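Local coordinates for intimin adherence protein (Escherichia coli O157:H7, PDB 3NCX) that probably mediates bacterial adherence to host cells by binding the translocated receptor Tir, chiefly through its C-terminal lectin-like domain, at residues Y35-L40 with S64-L69. The protein carries 1 engineered substitution. Sequence-based numbering, arbitrary orientation.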
# COMPACT_ATOMS: atom_id res chain seq x y z
N TYR A 35 -2.93 2.91 0.81
CA TYR A 35 -2.26 4.20 0.99
C TYR A 35 -0.75 4.06 0.91
O TYR A 35 -0.01 4.98 1.25
CB TYR A 35 -2.69 4.86 2.30
CG TYR A 35 -4.18 5.05 2.40
CD1 TYR A 35 -4.87 4.68 3.55
CD2 TYR A 35 -4.91 5.60 1.35
CE1 TYR A 35 -6.24 4.85 3.65
CE2 TYR A 35 -6.27 5.78 1.44
CZ TYR A 35 -6.94 5.40 2.59
OH TYR A 35 -8.30 5.57 2.68
N GLY A 36 -0.29 2.89 0.45
CA GLY A 36 1.11 2.70 0.14
C GLY A 36 1.45 3.57 -1.06
O GLY A 36 0.57 3.91 -1.85
N GLN A 37 2.72 3.93 -1.20
CA GLN A 37 3.12 4.89 -2.23
C GLN A 37 4.34 4.46 -3.02
O GLN A 37 5.21 3.74 -2.52
CB GLN A 37 3.34 6.26 -1.61
CG GLN A 37 2.11 6.81 -0.90
CD GLN A 37 2.38 8.13 -0.20
OE1 GLN A 37 3.41 8.30 0.45
NE2 GLN A 37 1.45 9.06 -0.33
N PHE A 38 4.41 4.90 -4.28
CA PHE A 38 5.53 4.56 -5.15
C PHE A 38 5.71 5.57 -6.28
O PHE A 38 4.74 6.19 -6.73
CB PHE A 38 5.37 3.15 -5.71
CG PHE A 38 4.10 2.94 -6.50
CD1 PHE A 38 4.11 3.00 -7.88
CD2 PHE A 38 2.90 2.69 -5.85
CE1 PHE A 38 2.95 2.81 -8.61
CE2 PHE A 38 1.73 2.50 -6.57
CZ PHE A 38 1.76 2.56 -7.95
N LYS A 39 6.94 5.72 -6.74
CA LYS A 39 7.27 6.69 -7.78
C LYS A 39 7.41 6.04 -9.15
O LYS A 39 8.32 5.25 -9.38
CB LYS A 39 8.59 7.40 -7.44
CG LYS A 39 8.64 7.99 -6.03
CD LYS A 39 7.97 9.34 -5.96
CE LYS A 39 8.72 10.38 -6.78
NZ LYS A 39 8.17 11.75 -6.59
N LEU A 40 6.49 6.37 -10.05
CA LEU A 40 6.60 5.94 -11.44
C LEU A 40 7.67 6.76 -12.15
O LEU A 40 7.69 7.99 -12.05
CB LEU A 40 5.26 6.08 -12.16
CG LEU A 40 4.17 5.08 -11.76
CD1 LEU A 40 2.84 5.46 -12.38
CD2 LEU A 40 4.56 3.67 -12.15
N SER A 64 4.67 14.65 -9.23
CA SER A 64 6.03 14.11 -9.18
C SER A 64 6.09 12.66 -9.66
O SER A 64 7.17 12.10 -9.85
CB SER A 64 6.60 14.21 -7.77
OG SER A 64 5.83 13.45 -6.86
N GLY A 65 4.92 12.06 -9.86
CA GLY A 65 4.84 10.68 -10.29
C GLY A 65 4.59 9.74 -9.12
O GLY A 65 4.45 8.53 -9.31
N LYS A 66 4.53 10.30 -7.91
CA LYS A 66 4.21 9.51 -6.73
C LYS A 66 2.76 9.06 -6.78
O LYS A 66 1.85 9.89 -6.88
CB LYS A 66 4.47 10.30 -5.45
CG LYS A 66 4.26 9.49 -4.18
CD LYS A 66 4.09 10.39 -2.96
CE LYS A 66 5.33 11.22 -2.69
NZ LYS A 66 5.15 12.11 -1.51
N VAL A 67 2.54 7.76 -6.72
CA VAL A 67 1.20 7.19 -6.78
C VAL A 67 0.77 6.66 -5.42
O VAL A 67 1.52 5.95 -4.75
CB VAL A 67 1.12 6.05 -7.81
CG1 VAL A 67 -0.26 5.42 -7.81
CG2 VAL A 67 1.48 6.56 -9.20
N THR A 68 -0.45 7.01 -5.02
CA THR A 68 -1.01 6.53 -3.77
C THR A 68 -2.17 5.57 -4.03
O THR A 68 -3.14 5.92 -4.71
CB THR A 68 -1.49 7.69 -2.88
OG1 THR A 68 -0.38 8.51 -2.52
CG2 THR A 68 -2.15 7.16 -1.62
N LEU A 69 -2.07 4.36 -3.50
CA LEU A 69 -3.13 3.37 -3.63
C LEU A 69 -4.29 3.71 -2.70
O LEU A 69 -4.09 4.02 -1.53
CB LEU A 69 -2.59 1.97 -3.34
CG LEU A 69 -1.57 1.44 -4.34
CD1 LEU A 69 -0.91 0.16 -3.83
CD2 LEU A 69 -2.21 1.22 -5.69
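F38 and V67 pair across the strands as an antiparallel hydrogen-bonded pair. V67 N to F38 O is 2.7 Å and nearly straight (170°); F38 N to V67 O is 3.1 Å. L69 N to G36 O and L40 N to G65 O continue the ladder. At its end, Y35 N reaches L69 O only weakly.

On the buried face, the V67 side chain lies over one face of the F38 ring. V67 CB sits 3.8 Å from the F38 ring centroid, a CH-pi contact. With CG between backbone N and carbonyl carbon (chi1 59°), the F38 ring swings across to the partner strand. L69 CG meets the ring edge. L40 CD1 packs 3.6 Å from V67 CG2, and I77 touches both residues.

The other face is polar. Q37 lies beside T68, and its NE2 donates to T68 OG1 (2.9 Å), tilted 15° from the amide plane. Q37 OE1 bonds weakly to S138 N and Y35 stacks on H139, so this end lies against the lectin-like part. K39 CD lies 3.7 Å from K66 CB. Bends at chi2 and chi3 bring K39 NZ to S64 OG in a weak hydrogen bond; D62 is the stronger partner of S64.

The Ig-like strand pair is thus amphipathic: apolar groups fill the interior, while amide, hydroxyl and lysine groups line the opposite face, partly covered at Q37.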